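Local coordinates for protein apicoplast TIC22, putative (Plasmodium falciparum 3D7, PDB 4E6Z) that probably acts as an essential chaperone required for protein import into the apicoplast, at residues F103-P106 and Y107-E110; I133-K136 and K137-E140; I169-K172 and R173-Q176; V264-L267 and D268-I272. One frame throughout, in Å; residues are numbered along the deposited sequence.

Contact 1 (F103-P106 and Y107-E110)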
loop_
_atom_site.group_PDB
_atom_site.type_symbol
_atom_site.label_atom_id
_atom_site.label_comp_id
_atom_site.label_asym_id
_atom_site.label_seq_id
_atom_site.Cartn_x
_atom_site.Cartn_y
_atom_site.Cartn_z
ATOM N N PHE A 103 1.198 -7.059 -2.181
ATOM C CA PHE A 103 0.323 -6.085 -2.828
ATOM C C PHE A 103 -0.316 -5.137 -1.818
ATOM O O PHE A 103 -0.791 -5.561 -0.765
ATOM C CB PHE A 103 -0.767 -6.796 -3.634
ATOM C CG PHE A 103 -0.235 -7.699 -4.713
ATOM C CD1 PHE A 103 -0.065 -7.229 -6.005
ATOM C CD2 PHE A 103 0.098 -9.021 -4.434
ATOM C CE1 PHE A 103 0.428 -8.053 -7.001
ATOM C CE2 PHE A 103 0.588 -9.855 -5.428
ATOM C CZ PHE A 103 0.754 -9.371 -6.716
ATOM N N LEU A 104 -0.323 -3.848 -2.143
ATOM C CA LEU A 104 -1.001 -2.863 -1.307
ATOM C C LEU A 104 -2.500 -2.878 -1.582
ATOM O O LEU A 104 -3.297 -2.446 -0.749
ATOM C CB LEU A 104 -0.415 -1.468 -1.527
ATOM C CG LEU A 104 0.868 -1.193 -0.739
ATOM C CD1 LEU A 104 1.697 -0.087 -1.378
ATOM C CD2 LEU A 104 0.542 -0.857 0.712
ATOM N N CYS A 105 -2.876 -3.388 -2.754
ATOM C CA CYS A 105 -4.283 -3.503 -3.135
ATOM C C CYS A 105 -4.668 -4.967 -3.283
ATOM O O CYS A 105 -4.046 -5.698 -4.054
ATOM C CB CYS A 105 -4.561 -2.748 -4.439
ATOM S SG CYS A 105 -6.243 -2.944 -5.085
ATOM N N PRO A 106 -5.701 -5.396 -2.540
ATOM C CA PRO A 106 -6.100 -6.806 -2.472
ATOM C C PRO A 106 -6.605 -7.320 -3.815
ATOM O O PRO A 106 -6.543 -8.519 -4.074
ATOM C CB PRO A 106 -7.243 -6.794 -1.451
ATOM C CG PRO A 106 -7.795 -5.396 -1.533
ATOM C CD PRO A 106 -6.601 -4.526 -1.760
ATOM N N TYR A 107 -7.103 -6.423 -4.657
ATOM C CA TYR A 107 -7.638 -6.831 -5.950
ATOM C C TYR A 107 -6.521 -7.091 -6.957
ATOM O O TYR A 107 -6.695 -7.865 -7.891
ATOM C CB TYR A 107 -8.650 -5.803 -6.466
ATOM C CG TYR A 107 -9.781 -5.568 -5.489
ATOM C CD1 TYR A 107 -10.730 -6.553 -5.246
ATOM C CD2 TYR A 107 -9.889 -4.371 -4.796
ATOM C CE1 TYR A 107 -11.761 -6.347 -4.345
ATOM C CE2 TYR A 107 -10.916 -4.154 -3.895
ATOM C CZ TYR A 107 -11.849 -5.145 -3.674
ATOM O OH TYR A 107 -12.871 -4.931 -2.776
ATOM N N ASP A 108 -5.373 -6.449 -6.758
ATOM C CA ASP A 108 -4.187 -6.772 -7.540
ATOM C C ASP A 108 -3.718 -8.186 -7.175
ATOM O O ASP A 108 -3.297 -8.946 -8.038
ATOM C CB ASP A 108 -3.063 -5.769 -7.273
ATOM C CG ASP A 108 -3.357 -4.376 -7.833
ATOM O OD1 ASP A 108 -4.405 -4.181 -8.487
ATOM O OD2 ASP A 108 -2.521 -3.472 -7.615
ATOM N N ALA A 109 -3.792 -8.526 -5.890
ATOM C CA ALA A 109 -3.431 -9.865 -5.425
ATOM C C ALA A 109 -4.397 -10.914 -5.966
ATOM O O ALA A 109 -3.975 -11.965 -6.443
ATOM C CB ALA A 109 -3.398 -9.917 -3.907
ATOM N N GLU A 110 -5.693 -10.624 -5.881
ATOM C CA GLU A 110 -6.716 -11.491 -6.451
ATOM C C GLU A 110 -6.447 -11.744 -7.930
ATOM O O GLU A 110 -6.660 -12.846 -8.428
ATOM C CB GLU A 110 -8.107 -10.874 -6.286
ATOM C CG GLU A 110 -8.780 -11.165 -4.959
ATOM C CD GLU A 110 -10.260 -10.835 -4.986
ATOM O OE1 GLU A 110 -10.735 -10.343 -6.028
ATOM O OE2 GLU A 110 -10.949 -11.074 -3.972
HETATM O O HOH W 1 -1.167 -3.708 -5.049
#
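The carbonyl oxygen of Cys105 takes two weak N-H bonds from the first turn of the following helix, Asp108 N at 3.1 Å and Ala109 N at 3.4 Å, the latter the straighter of the two. One residue further, Pro106 O accepts from Glu110 N (2.9 Å, 163° at the hydrogen). Cys105 is the N-cap of helix 106-119: with its sulfur anti to the backbone N (chi1 175°), SG accepts a long, weak capping bond from Tyr107 N. The same sulfur sits at the edge of the Tyr107 ring, 3.9 Å from CD2, a sulfur-aromatic contact, while Pro106 CG lies over a face of that ring in a CH-pi contact. Where strand 97-103 runs into the helix, Phe103 turns its ring under the first turn. Ala109 CA stands over its face, 3.9 Å from the ring centroid, and Asp108 CB closes on CD1. The Asp108 carboxylate, its plane steeply inclined to this ring, reaches back toward the loop. A water donates to its OD2 and accepts from Cys105 N (2.9 Å), and OD2 also takes the backbone N-H of Lys172. The partners of Glu110 OE2 are Tyr266 and Lys269 of helix 261-272.

Contact 2 (I133-K136 and K137-E140)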
loop_
_atom_site.group_PDB
_atom_site.type_symbol
_atom_site.label_atom_id
_atom_site.label_comp_id
_atom_site.label_asym_id
_atom_site.label_seq_id
_atom_site.Cartn_x
_atom_site.Cartn_y
_atom_site.Cartn_z
ATOM N N ILE A 133 -0.892 -9.235 5.738
ATOM C CA ILE A 133 0.042 -8.747 6.743
ATOM C C ILE A 133 -0.102 -7.223 6.799
ATOM O O ILE A 133 -1.082 -6.676 6.292
ATOM C CB ILE A 133 1.494 -9.141 6.410
ATOM C CG1 ILE A 133 1.936 -8.484 5.101
ATOM C CG2 ILE A 133 1.624 -10.660 6.310
ATOM C CD1 ILE A 133 3.403 -8.658 4.786
ATOM N N THR A 134 0.860 -6.537 7.409
ATOM C CA THR A 134 0.826 -5.078 7.446
ATOM C C THR A 134 2.070 -4.474 6.803
ATOM O O THR A 134 3.062 -5.171 6.570
ATOM C CB THR A 134 0.714 -4.544 8.885
ATOM O OG1 THR A 134 1.963 -4.719 9.563
ATOM C CG2 THR A 134 -0.384 -5.271 9.634
HETATM N N MSE A 135 2.008 -3.175 6.520
HETATM C CA MSE A 135 3.149 -2.450 5.974
HETATM C C MSE A 135 4.317 -2.476 6.944
HETATM O O MSE A 135 5.474 -2.438 6.531
HETATM C CB MSE A 135 2.777 -1.001 5.658
HETATM C CG MSE A 135 2.587 -0.719 4.178
HETATM SE SE MSE A 135 4.134 -1.234 3.096
HETATM C CE MSE A 135 5.534 -0.343 4.117
ATOM N N LYS A 136 4.006 -2.526 8.236
ATOM C CA LYS A 136 5.027 -2.675 9.265
ATOM C C LYS A 136 5.834 -3.945 9.026
ATOM O O LYS A 136 7.055 -3.901 8.864
ATOM C CB LYS A 136 4.383 -2.723 10.651
ATOM C CG LYS A 136 5.334 -3.124 11.772
ATOM C CD LYS A 136 4.599 -3.208 13.102
ATOM C CE LYS A 136 5.517 -3.674 14.223
ATOM N NZ LYS A 136 4.800 -3.771 15.525
ATOM N N LYS A 137 5.141 -5.079 9.012
ATOM C CA LYS A 137 5.775 -6.360 8.727
ATOM C C LYS A 137 6.477 -6.329 7.370
ATOM O O LYS A 137 7.578 -6.853 7.221
ATOM C CB LYS A 137 4.738 -7.483 8.758
ATOM C CG LYS A 137 5.263 -8.831 8.306
ATOM C CD LYS A 137 6.312 -9.368 9.263
ATOM C CE LYS A 137 6.782 -10.755 8.835
ATOM N NZ LYS A 137 7.753 -11.350 9.793
ATOM N N ALA A 138 5.834 -5.710 6.386
ATOM C CA ALA A 138 6.395 -5.629 5.042
ATOM C C ALA A 138 7.691 -4.826 5.039
ATOM O O ALA A 138 8.639 -5.158 4.329
ATOM C CB ALA A 138 5.385 -5.022 4.077
ATOM N N TYR A 139 7.724 -3.766 5.838
ATOM C CA TYR A 139 8.916 -2.938 5.965
ATOM C C TYR A 139 10.025 -3.724 6.657
ATOM O O TYR A 139 11.183 -3.674 6.247
ATOM C CB TYR A 139 8.597 -1.662 6.745
ATOM C CG TYR A 139 9.755 -0.695 6.857
ATOM C CD1 TYR A 139 10.186 -0.239 8.097
ATOM C CD2 TYR A 139 10.415 -0.240 5.725
ATOM C CE1 TYR A 139 11.240 0.650 8.202
ATOM C CE2 TYR A 139 11.472 0.646 5.820
ATOM C CZ TYR A 139 11.881 1.087 7.060
ATOM O OH TYR A 139 12.933 1.968 7.156
ATOM N N GLU A 140 9.660 -4.452 7.707
ATOM C CA GLU A 140 10.604 -5.316 8.405
ATOM C C GLU A 140 11.219 -6.334 7.449
ATOM O O GLU A 140 12.380 -6.708 7.594
ATOM C CB GLU A 140 9.914 -6.035 9.566
ATOM C CG GLU A 140 9.371 -5.102 10.635
ATOM C CD GLU A 140 8.578 -5.832 11.704
ATOM O OE1 GLU A 140 8.273 -7.030 11.508
ATOM O OE2 GLU A 140 8.259 -5.208 12.740
#
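Lys137 N donates to Thr134 OG1 (3.2 Å) in an almost straight bond, 173° at the hydrogen, the capping bond of Thr134, the N-cap where strand 129-134 passes directly into helix 135-150. The threonine hydroxyl lies between its own backbone N and carbonyl carbon (chi1 73°), and this rotation presents it to the helix start. The aliphatic part of Lys137 crosses Ile133 at about a right angle, CG resting 4.0 Å from Ile133 CD1. Next, Ala138 N bonds to Thr134 O at 2.8 Å, so both oxygens of Thr134 hold N-H groups of the first turn. The Ala138 methyl is met by Ile133 CD1 and, at 4.1 Å, by the selenium of Met135, a selenomethionine whose chain bends at chi2 and chi3 to bring its end back toward the helix. This apolar patch faces strand 78-83, where Val79 touches Ile133, Met135 and Ala138. Tyr139 continues the helical bonding with a short bond to Met135 O (2.7 Å), and its CB packs against the selenomethionine methyl CE. Glu140 N in turn bonds to Lys136 O. Lys136 NZ makes a long, weak ion pair with Glu75. The Glu140 carboxylate stops short of one: OE2 lies 3.5 Å from Lys136 CE, but 4.7 Å from NZ.

Contact 3 (I169-K172 and R173-Q176)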
loop_
_atom_site.group_PDB
_atom_site.type_symbol
_atom_site.label_atom_id
_atom_site.label_comp_id
_atom_site.label_asym_id
_atom_site.label_seq_id
_atom_site.Cartn_x
_atom_site.Cartn_y
_atom_site.Cartn_z
ATOM N N ILE A 169 4.147 -4.115 -4.246
ATOM C CA ILE A 169 3.428 -3.632 -5.422
ATOM C C ILE A 169 2.335 -2.625 -5.064
ATOM O O ILE A 169 1.313 -2.995 -4.482
ATOM C CB ILE A 169 2.758 -4.795 -6.180
ATOM C CG1 ILE A 169 3.741 -5.949 -6.378
ATOM C CG2 ILE A 169 2.197 -4.306 -7.510
ATOM C CD1 ILE A 169 4.973 -5.567 -7.162
ATOM N N SER A 170 2.540 -1.359 -5.426
ATOM C CA SER A 170 1.522 -0.337 -5.204
ATOM C C SER A 170 0.249 -0.667 -5.971
ATOM O O SER A 170 0.285 -1.398 -6.952
ATOM C CB SER A 170 2.029 1.052 -5.617
ATOM O OG SER A 170 2.987 1.548 -4.702
ATOM N N SER A 171 -0.876 -0.129 -5.512
ATOM C CA SER A 171 -2.145 -0.304 -6.204
ATOM C C SER A 171 -2.010 0.083 -7.669
ATOM O O SER A 171 -1.596 1.197 -7.991
ATOM C CB SER A 171 -3.237 0.542 -5.547
ATOM O OG SER A 171 -4.439 0.492 -6.298
ATOM N N LYS A 172 -2.360 -0.842 -8.553
ATOM C CA LYS A 172 -2.264 -0.595 -9.987
ATOM C C LYS A 172 -3.083 0.636 -10.375
ATOM O O LYS A 172 -2.650 1.452 -11.182
ATOM C CB LYS A 172 -2.746 -1.818 -10.765
ATOM C CG LYS A 172 -2.603 -1.705 -12.269
ATOM C CD LYS A 172 -3.358 -2.824 -12.970
ATOM C CE LYS A 172 -3.072 -2.838 -14.462
ATOM N NZ LYS A 172 -1.656 -3.210 -14.756
ATOM N N ARG A 173 -4.266 0.759 -9.782
ATOM C CA ARG A 173 -5.185 1.845 -10.096
ATOM C C ARG A 173 -4.699 3.202 -9.560
ATOM O O ARG A 173 -4.954 4.240 -10.162
ATOM C CB ARG A 173 -6.580 1.518 -9.553
ATOM C CG ARG A 173 -7.633 2.565 -9.863
ATOM C CD ARG A 173 -8.967 2.218 -9.217
ATOM N NE ARG A 173 -8.865 2.132 -7.762
ATOM C CZ ARG A 173 -9.907 2.139 -6.935
ATOM N NH1 ARG A 173 -11.139 2.239 -7.417
ATOM N NH2 ARG A 173 -9.715 2.055 -5.625
ATOM N N GLN A 174 -4.004 3.191 -8.427
ATOM C CA GLN A 174 -3.489 4.428 -7.851
ATOM C C GLN A 174 -2.234 4.913 -8.575
ATOM O O GLN A 174 -2.002 6.117 -8.682
ATOM C CB GLN A 174 -3.224 4.275 -6.349
ATOM C CG GLN A 174 -4.452 3.875 -5.539
ATOM C CD GLN A 174 -5.664 4.748 -5.828
ATOM O OE1 GLN A 174 -5.549 5.966 -5.984
ATOM N NE2 GLN A 174 -6.834 4.127 -5.903
ATOM N N LEU A 175 -1.424 3.982 -9.073
ATOM C CA LEU A 175 -0.259 4.347 -9.871
ATOM C C LEU A 175 -0.702 5.084 -11.121
ATOM O O LEU A 175 -0.060 6.041 -11.553
ATOM C CB LEU A 175 0.550 3.111 -10.256
ATOM C CG LEU A 175 1.535 2.590 -9.209
ATOM C CD1 LEU A 175 1.941 1.143 -9.517
ATOM C CD2 LEU A 175 2.749 3.506 -9.143
ATOM N N GLN A 176 -1.810 4.635 -11.696
ATOM C CA GLN A 176 -2.395 5.322 -12.833
ATOM C C GLN A 176 -2.923 6.698 -12.430
ATOM O O GLN A 176 -2.669 7.693 -13.107
ATOM C CB GLN A 176 -3.515 4.491 -13.452
ATOM C CG GLN A 176 -4.066 5.093 -14.731
ATOM C CD GLN A 176 -2.979 5.396 -15.752
ATOM O OE1 GLN A 176 -2.360 4.486 -16.314
ATOM N NE2 GLN A 176 -2.747 6.683 -16.001
HETATM O O HOH W 2 -5.400 -1.631 -8.680
#
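Ser171 O receives the first full helical bond, from Leu175 N at 3.0 Å and 160°, while Gln176 N reaches Lys172 O in a weaker bond of the same spacing. Gln174 N is shared more loosely between the two oxygens of Ser171. It makes a strongly bent, weak bond to O and a long one, also weak, to OG (3.5 Å, 152°). The serine hydroxyl can approach the helix start because it stands anti to the backbone N, chi1 174°. Gln174 CG packs against both CB and OG of Ser171, and the bend of the glutamine at chi2 leads its amide away to Glu217 and Leu216. A water accepts from Arg173 N (2.9 Å) and makes a weak bond with Ser171 OG, so it helps to satisfy an N-H of the first turn. On the apolar side Leu175 points back to the loop: CD1 touches Ser170 CB at 3.9 Å, and CG lies 3.6 Å from Ser171 O. Pro193 of strand 193-203 touches both Ser170 and Leu175. The arrangement is that of a serine N-cap, at the point where strand 164-169 gives way to helix 172-179.

Contact 4 (V264-L267 and D268-I272)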
loop_
_atom_site.group_PDB
_atom_site.type_symbol
_atom_site.label_atom_id
_atom_site.label_comp_id
_atom_site.label_asym_id
_atom_site.label_seq_id
_atom_site.Cartn_x
_atom_site.Cartn_y
_atom_site.Cartn_z
ATOM N N VAL A 264 -8.908 -2.016 3.730
ATOM C CA VAL A 264 -9.341 -2.271 5.100
ATOM C C VAL A 264 -10.646 -3.062 5.121
ATOM O O VAL A 264 -10.782 -4.042 5.854
ATOM C CB VAL A 264 -9.510 -0.964 5.900
ATOM C CG1 VAL A 264 -10.074 -1.256 7.282
ATOM C CG2 VAL A 264 -8.180 -0.237 6.007
ATOM N N LYS A 265 -11.599 -2.630 4.303
ATOM C CA LYS A 265 -12.884 -3.302 4.181
ATOM C C LYS A 265 -12.692 -4.759 3.755
ATOM O O LYS A 265 -13.474 -5.634 4.125
ATOM C CB LYS A 265 -13.738 -2.562 3.152
ATOM C CG LYS A 265 -15.211 -2.461 3.486
ATOM C CD LYS A 265 -15.804 -1.212 2.851
ATOM C CE LYS A 265 -15.328 -1.048 1.412
ATOM N NZ LYS A 265 -15.682 0.287 0.850
ATOM N N TYR A 266 -11.640 -5.010 2.980
ATOM C CA TYR A 266 -11.356 -6.339 2.442
ATOM C C TYR A 266 -10.940 -7.321 3.533
ATOM O O TYR A 266 -11.091 -8.532 3.377
ATOM C CB TYR A 266 -10.263 -6.255 1.372
ATOM C CG TYR A 266 -10.102 -7.515 0.558
ATOM C CD1 TYR A 266 -9.234 -8.521 0.960
ATOM C CD2 TYR A 266 -10.815 -7.698 -0.620
ATOM C CE1 TYR A 266 -9.086 -9.674 0.218
ATOM C CE2 TYR A 266 -10.673 -8.848 -1.369
ATOM C CZ TYR A 266 -9.806 -9.832 -0.945
ATOM O OH TYR A 266 -9.659 -10.978 -1.685
ATOM N N LEU A 267 -10.416 -6.796 4.635
ATOM C CA LEU A 267 -10.010 -7.633 5.757
ATOM C C LEU A 267 -11.208 -8.352 6.363
ATOM O O LEU A 267 -11.070 -9.435 6.929
ATOM C CB LEU A 267 -9.309 -6.799 6.829
ATOM C CG LEU A 267 -8.035 -6.070 6.406
ATOM C CD1 LEU A 267 -7.462 -5.277 7.574
ATOM C CD2 LEU A 267 -7.022 -7.053 5.873
ATOM N N ASP A 268 -12.384 -7.741 6.250
ATOM C CA ASP A 268 -13.611 -8.364 6.733
ATOM C C ASP A 268 -13.914 -9.634 5.946
ATOM O O ASP A 268 -14.366 -10.626 6.511
ATOM C CB ASP A 268 -14.795 -7.399 6.639
ATOM C CG ASP A 268 -14.679 -6.231 7.601
ATOM O OD1 ASP A 268 -13.807 -6.277 8.496
ATOM O OD2 ASP A 268 -15.464 -5.268 7.463
ATOM N N LYS A 269 -13.658 -9.599 4.641
ATOM C CA LYS A 269 -13.927 -10.745 3.773
ATOM C C LYS A 269 -13.053 -11.951 4.108
ATOM O O LYS A 269 -13.534 -13.082 4.163
ATOM C CB LYS A 269 -13.741 -10.370 2.301
ATOM C CG LYS A 269 -13.786 -11.567 1.361
ATOM C CD LYS A 269 -13.561 -11.167 -0.087
ATOM C CE LYS A 269 -13.532 -12.395 -0.990
ATOM N NZ LYS A 269 -13.372 -12.037 -2.428
ATOM N N LEU A 270 -11.767 -11.703 4.323
ATOM C CA LEU A 270 -10.815 -12.766 4.615
ATOM C C LEU A 270 -11.157 -13.511 5.899
ATOM O O LEU A 270 -10.943 -14.718 6.002
ATOM C CB LEU A 270 -9.398 -12.198 4.708
ATOM C CG LEU A 270 -8.804 -11.678 3.399
ATOM C CD1 LEU A 270 -7.388 -11.172 3.617
ATOM C CD2 LEU A 270 -8.826 -12.771 2.338
ATOM N N ASN A 271 -11.690 -12.784 6.874
ATOM C CA ASN A 271 -11.949 -13.348 8.193
ATOM C C ASN A 271 -13.408 -13.747 8.401
ATOM O O ASN A 271 -13.718 -14.553 9.276
ATOM C CB ASN A 271 -11.487 -12.373 9.277
ATOM C CG ASN A 271 -10.038 -11.947 9.099
ATOM O OD1 ASN A 271 -9.263 -12.613 8.412
ATOM N ND2 ASN A 271 -9.668 -10.830 9.717
ATOM N N ILE A 272 -14.299 -13.180 7.594
ATOM C CA ILE A 272 -15.706 -13.572 7.600
ATOM C C ILE A 272 -15.926 -14.740 6.638
ATOM O O ILE A 272 -16.945 -15.429 6.695
ATOM C CB ILE A 272 -16.628 -12.384 7.236
ATOM C CG1 ILE A 272 -16.894 -11.520 8.469
ATOM C CG2 ILE A 272 -17.946 -12.868 6.657
ATOM C CD1 ILE A 272 -17.793 -10.330 8.202
HETATM O O HOH W 3 -11.656 -4.026 8.598
#
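Tyr266 swings its ring anti to the backbone N (chi1 -168°), which carries it forward along the helix toward Lys269 and Leu270. Lys269 also leaves its backbone anti to N (chi1 171°) and stays extended to its end, crossing the tyrosine side chain at a slant. These are i to i+3 and i to i+4 contacts on helix 261-272, close to the C-terminal end of the modelled chain. Leu270 meets the ring obliquely at CE1, with CD2 and CG both 3.8 Å away. Lys269 CD comes obliquely as well, 3.9 Å from CE2, so the two neighbours engage different ring carbons. The polar ends of tyrosine and lysine lie near each other, but each has its partner in Glu110 of helix 106-119: Tyr266 OH is hydrogen-bonded to its carboxylate, and Lys269 NZ forms a salt bridge with it. The shared acidic partner would probably favour the charged form of the lysine. Phe80 of strand 78-83 meets the Tyr266 ring with the planes nearly perpendicular, and Leu270 also rests on Phe80 and on Ile130.

The backbone bonds here are largely weak, and some span three residues in place of four. Tyr266 O takes weak bonds from Lys269 N and Leu270 N, and Asn271 N reaches Leu267 O in another weak one. Asp268 N turns to Lys265 O at 3.2 Å instead of bonding to Val264 O, which lies 4.1 Å away. A water links Val264 O to the Asp268 side chain instead, donating to Val264 O (2.9 Å) and to Asp268 OD1 (3.1 Å).

How the contacts relate
From the N terminus the four contacts follow one another in series, none nested or crossing. Contacts 1, 2 and 3 each turn a strand into a helix through an N-cap, whereas contact 4 lies wholly within helix 261-272. Contact 1 touches all the others. Leu104 packs on Met135 of contact 2, and its N lies 3.0 Å from Ile169 O of contact 3, where strands 97-103 and 164-169 run parallel. Contact 1 also meets the helix start of contact 3, and Pro106 packs on Tyr266 of contact 4, tying the last helix to helix 106-119. Contacts 2, 3 and 4 do not touch one another; contacts 3 and 4 lie about 20 Å apart between centres.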